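Local coordinates for protein polymerase X (Deinococcus radiodurans, PDB 2W9M) that probably catalyses template-directed DNA synthesis as a family X polymerase and carries a zinc-binding PHP-type domain, at residues E419-F431 and S447-G459. Numbering follows the deposited sequence.
Sequences ELDYVVVSVHSNF and SHPLVTVLGHATG. With ZN (zinc ion), chain E.
Val423 O takes two backbone donors from 447-459, Thr452 N at 3.0 Å and Val453 N, both in its carbonyl plane. Parallel pairing then continues as Val425 N donates to Val453 O (2.9 Å). Val425 O receives Gly455 N at 2.7 Å, so both backbone polar atoms of Val425 are satisfied across this one edge. The CA-H of Val424 also points at Val453 O. On the face shared with Leu454, Val425 CG1 lies beside its backbone N (chi1 -58°) and meets Val451 CG2 at 3.4 Å, the two side chains crossing at about a right angle, while Val425 CG2 reaches Leu454 CD1. Shortening Val425 to alanine would remove both methyls and is likely to open a gap against Val451 and Leu454. Past the strand ends, His428 and His456 both bind the same zinc ion through NE2, each at 2.4 Å; the edge of the His456 ring is turned to the His428 face, planes at 72°. Glu401 completes this site and also accepts from Ser426 OG, whereas His428 ND1 is bonded to Gly90 O, so that metal and carbonyl together hold the ring's rotation. These strands form a right-handed beta-alpha-beta unit, fourth and fifth of seven parallel strands, consistent with the distorted beta-alpha barrel of PHP domains: strand 396-403 pairs with the far edge of 422-426, strand 485-489 follows 453-454, and connecting helix 435-446 packs on Val427 and Leu454.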
loop_
_atom_site.group_PDB
_atom_site.type_symbol
_atom_site.label_atom_id
_atom_site.label_comp_id
_atom_site.label_asym_id
_atom_site.label_seq_id
_atom_site.Cartn_x
_atom_site.Cartn_y
_atom_site.Cartn_z
ATOM N N GLU A 419 4.347 -17.469 22.354
ATOM C CA GLU A 419 2.911 -17.714 22.457
ATOM C C GLU A 419 2.206 -17.529 21.115
ATOM O O GLU A 419 1.080 -17.990 20.925
ATOM C CB GLU A 419 2.274 -16.766 23.475
ATOM C CG GLU A 419 2.536 -17.103 24.930
ATOM C CD GLU A 419 1.551 -16.414 25.865
ATOM O OE1 GLU A 419 1.936 -15.405 26.505
ATOM O OE2 GLU A 419 0.387 -16.875 25.950
ATOM N N LEU A 420 2.874 -16.848 20.191
ATOM C CA LEU A 420 2.262 -16.464 18.926
ATOM C C LEU A 420 2.360 -17.571 17.874
ATOM O O LEU A 420 3.282 -18.392 17.890
ATOM C CB LEU A 420 2.902 -15.171 18.412
ATOM C CG LEU A 420 2.710 -13.953 19.321
ATOM C CD1 LEU A 420 3.632 -12.807 18.941
ATOM C CD2 LEU A 420 1.259 -13.505 19.297
ATOM N N ASP A 421 1.402 -17.589 16.958
ATOM C CA ASP A 421 1.427 -18.544 15.859
ATOM C C ASP A 421 2.431 -18.109 14.797
ATOM O O ASP A 421 3.013 -18.943 14.105
ATOM C CB ASP A 421 0.034 -18.697 15.255
ATOM C CG ASP A 421 -0.976 -19.222 16.259
ATOM O OD1 ASP A 421 -0.570 -19.970 17.175
ATOM O OD2 ASP A 421 -2.173 -18.882 16.136
ATOM N N TYR A 422 2.628 -16.798 14.678
ATOM C CA TYR A 422 3.622 -16.248 13.767
ATOM C C TYR A 422 4.011 -14.827 14.164
ATOM O O TYR A 422 3.221 -14.107 14.774
ATOM C CB TYR A 422 3.129 -16.292 12.318
ATOM C CG TYR A 422 2.183 -15.175 11.953
ATOM C CD1 TYR A 422 2.551 -14.200 11.032
ATOM C CD2 TYR A 422 0.924 -15.096 12.522
ATOM C CE1 TYR A 422 1.685 -13.175 10.691
ATOM C CE2 TYR A 422 0.055 -14.081 12.187
ATOM C CZ TYR A 422 0.442 -13.124 11.272
ATOM O OH TYR A 422 -0.425 -12.113 10.942
ATOM N N VAL A 423 5.236 -14.440 13.814
ATOM C CA VAL A 423 5.785 -13.139 14.165
ATOM C C VAL A 423 6.213 -12.344 12.933
ATOM O O VAL A 423 6.978 -12.837 12.110
ATOM C CB VAL A 423 7.020 -13.297 15.058
ATOM C CG1 VAL A 423 7.578 -11.932 15.434
ATOM C CG2 VAL A 423 6.680 -14.120 16.300
ATOM N N VAL A 424 5.719 -11.115 12.815
ATOM C CA VAL A 424 6.194 -10.186 11.793
ATOM C C VAL A 424 7.129 -9.184 12.459
ATOM O O VAL A 424 6.832 -8.693 13.548
ATOM C CB VAL A 424 5.025 -9.413 11.127
ATOM C CG1 VAL A 424 5.552 -8.406 10.099
ATOM C CG2 VAL A 424 4.033 -10.370 10.480
ATOM N N VAL A 425 8.261 -8.889 11.823
ATOM C CA VAL A 425 9.156 -7.846 12.324
ATOM C C VAL A 425 9.215 -6.671 11.360
ATOM O O VAL A 425 9.152 -6.849 10.144
ATOM C CB VAL A 425 10.579 -8.369 12.597
ATOM C CG1 VAL A 425 10.534 -9.501 13.604
ATOM C CG2 VAL A 425 11.239 -8.818 11.310
ATOM N N SER A 426 9.333 -5.465 11.906
ATOM C CA SER A 426 9.252 -4.259 11.093
ATOM C C SER A 426 9.946 -3.081 11.755
ATOM O O SER A 426 10.053 -3.023 12.979
ATOM C CB SER A 426 7.787 -3.889 10.840
ATOM O OG SER A 426 7.120 -4.904 10.107
ATOM N N VAL A 427 10.403 -2.142 10.934
ATOM C CA VAL A 427 10.947 -0.880 11.418
ATOM C C VAL A 427 9.854 0.185 11.427
ATOM O O VAL A 427 9.145 0.365 10.438
ATOM C CB VAL A 427 12.109 -0.388 10.530
ATOM C CG1 VAL A 427 12.708 0.887 11.097
ATOM C CG2 VAL A 427 13.174 -1.458 10.406
ATOM N N HIS A 428 9.717 0.879 12.552
ATOM C CA HIS A 428 8.751 1.965 12.686
ATOM C C HIS A 428 9.369 3.150 13.431
ATOM O O HIS A 428 8.666 4.065 13.872
ATOM C CB HIS A 428 7.498 1.485 13.422
ATOM C CG HIS A 428 6.561 0.686 12.570
ATOM N ND1 HIS A 428 5.875 1.229 11.504
ATOM C CD2 HIS A 428 6.176 -0.610 12.643
ATOM C CE1 HIS A 428 5.121 0.297 10.948
ATOM N NE2 HIS A 428 5.287 -0.828 11.619
ATOM N N SER A 429 10.690 3.121 13.566
ATOM C CA SER A 429 11.427 4.148 14.285
ATOM C C SER A 429 12.853 4.219 13.749
ATOM O O SER A 429 13.332 3.271 13.128
ATOM C CB SER A 429 11.458 3.818 15.775
ATOM O OG SER A 429 12.216 2.642 16.014
ATOM N N ASN A 430 13.525 5.342 13.993
ATOM C CA ASN A 430 14.924 5.507 13.599
ATOM C C ASN A 430 15.169 5.348 12.103
ATOM O O ASN A 430 15.918 4.471 11.679
ATOM C CB ASN A 430 15.804 4.520 14.366
ATOM C CG ASN A 430 15.982 4.904 15.815
ATOM O OD1 ASN A 430 15.315 4.364 16.700
ATOM N ND2 ASN A 430 16.882 5.847 16.069
ATOM N N PHE A 431 14.550 6.207 11.305
ATOM C CA PHE A 431 14.690 6.116 9.856
ATOM C C PHE A 431 15.966 6.785 9.353
ATOM O O PHE A 431 16.301 6.691 8.171
ATOM C CB PHE A 431 13.471 6.727 9.162
ATOM C CG PHE A 431 12.255 5.846 9.183
ATOM C CD1 PHE A 431 11.692 5.445 10.383
ATOM C CD2 PHE A 431 11.673 5.422 8.001
ATOM C CE1 PHE A 431 10.573 4.633 10.401
ATOM C CE2 PHE A 431 10.555 4.611 8.015
ATOM C CZ PHE A 431 10.004 4.216 9.216
ATOM N N SER A 447 17.340 -12.526 11.600
ATOM C CA SER A 447 18.115 -13.703 11.985
ATOM C C SER A 447 17.579 -14.349 13.262
ATOM O O SER A 447 18.090 -15.376 13.710
ATOM C CB SER A 447 19.591 -13.335 12.175
ATOM O OG SER A 447 20.227 -13.057 10.937
ATOM N N HIS A 448 16.555 -13.737 13.849
ATOM C CA HIS A 448 15.966 -14.235 15.091
ATOM C C HIS A 448 15.357 -15.612 14.841
ATOM O O HIS A 448 14.840 -15.877 13.762
ATOM C CB HIS A 448 14.909 -13.249 15.594
ATOM C CG HIS A 448 14.445 -13.504 16.996
ATOM N ND1 HIS A 448 13.575 -14.525 17.321
ATOM C CD2 HIS A 448 14.700 -12.847 18.152
ATOM C CE1 HIS A 448 13.332 -14.495 18.619
ATOM N NE2 HIS A 448 14.002 -13.486 19.146
ATOM N N PRO A 449 15.437 -16.505 15.833
ATOM C CA PRO A 449 14.909 -17.870 15.691
ATOM C C PRO A 449 13.388 -17.927 15.519
ATOM O O PRO A 449 12.887 -18.871 14.913
ATOM C CB PRO A 449 15.302 -18.541 17.016
ATOM C CG PRO A 449 16.411 -17.720 17.558
ATOM C CD PRO A 449 16.164 -16.317 17.098
ATOM N N LEU A 450 12.668 -16.939 16.044
ATOM C CA LEU A 450 11.207 -16.989 16.057
ATOM C C LEU A 450 10.530 -16.148 14.965
ATOM O O LEU A 450 9.334 -16.290 14.717
ATOM C CB LEU A 450 10.678 -16.591 17.439
ATOM C CG LEU A 450 11.024 -17.538 18.593
ATOM C CD1 LEU A 450 10.293 -17.130 19.867
ATOM C CD2 LEU A 450 10.680 -18.967 18.222
ATOM N N VAL A 451 11.292 -15.280 14.312
ATOM C CA VAL A 451 10.749 -14.410 13.274
ATOM C C VAL A 451 10.291 -15.209 12.067
ATOM O O VAL A 451 11.009 -16.084 11.599
ATOM C CB VAL A 451 11.800 -13.391 12.806
ATOM C CG1 VAL A 451 11.280 -12.593 11.625
ATOM C CG2 VAL A 451 12.177 -12.470 13.952
ATOM N N THR A 452 9.105 -14.904 11.550
ATOM C CA THR A 452 8.628 -15.598 10.359
ATOM C C THR A 452 8.565 -14.720 9.106
ATOM O O THR A 452 8.888 -15.182 8.014
ATOM C CB THR A 452 7.290 -16.330 10.602
ATOM O OG1 THR A 452 6.444 -16.180 9.459
ATOM C CG2 THR A 452 6.592 -15.767 11.796
ATOM N N VAL A 453 8.171 -13.458 9.264
ATOM C CA VAL A 453 8.075 -12.540 8.132
ATOM C C VAL A 453 8.729 -11.190 8.410
ATOM O O VAL A 453 8.587 -10.636 9.500
ATOM C CB VAL A 453 6.604 -12.283 7.737
ATOM C CG1 VAL A 453 6.527 -11.467 6.448
ATOM C CG2 VAL A 453 5.857 -13.584 7.582
ATOM N N LEU A 454 9.439 -10.663 7.414
ATOM C CA LEU A 454 9.948 -9.294 7.453
ATOM C C LEU A 454 8.939 -8.326 6.819
ATOM O O LEU A 454 8.674 -8.402 5.619
ATOM C CB LEU A 454 11.290 -9.196 6.717
ATOM C CG LEU A 454 11.769 -7.769 6.432
ATOM C CD1 LEU A 454 12.034 -7.001 7.728
ATOM C CD2 LEU A 454 13.004 -7.771 5.560
ATOM N N GLY A 455 8.380 -7.421 7.619
ATOM C CA GLY A 455 7.409 -6.457 7.119
ATOM C C GLY A 455 8.031 -5.345 6.281
ATOM O O GLY A 455 9.182 -4.977 6.506
ATOM N N HIS A 456 7.264 -4.815 5.326
ATOM C CA HIS A 456 7.707 -3.752 4.407
ATOM C C HIS A 456 9.188 -3.376 4.522
ATOM O O HIS A 456 9.531 -2.349 5.107
ATOM C CB HIS A 456 6.834 -2.506 4.579
ATOM C CG HIS A 456 6.550 -2.168 6.004
ATOM N ND1 HIS A 456 7.479 -1.574 6.828
ATOM C CD2 HIS A 456 5.439 -2.349 6.762
ATOM C CE1 HIS A 456 6.956 -1.400 8.030
ATOM N NE2 HIS A 456 5.718 -1.863 8.012
ATOM N N ALA A 457 10.051 -4.201 3.936
ATOM C CA ALA A 457 11.503 -4.105 4.132
ATOM C C ALA A 457 12.098 -2.693 4.195
ATOM O O ALA A 457 12.936 -2.404 5.052
ATOM C CB ALA A 457 12.233 -4.929 3.073
ATOM N N THR A 458 11.661 -1.821 3.295
ATOM C CA THR A 458 12.351 -0.555 3.055
ATOM C C THR A 458 11.788 0.655 3.805
ATOM O O THR A 458 12.472 1.668 3.963
ATOM C CB THR A 458 12.403 -0.267 1.543
ATOM O OG1 THR A 458 13.525 -0.959 0.975
ATOM C CG2 THR A 458 12.531 1.217 1.275
ATOM N N GLY A 459 10.547 0.549 4.269
ATOM C CA GLY A 459 9.923 1.632 5.007
ATOM C C GLY A 459 9.461 2.776 4.121
ATOM O O GLY A 459 8.982 3.800 4.608
HETATM ZN ZN ZN E . 4.032 -1.798 9.768
#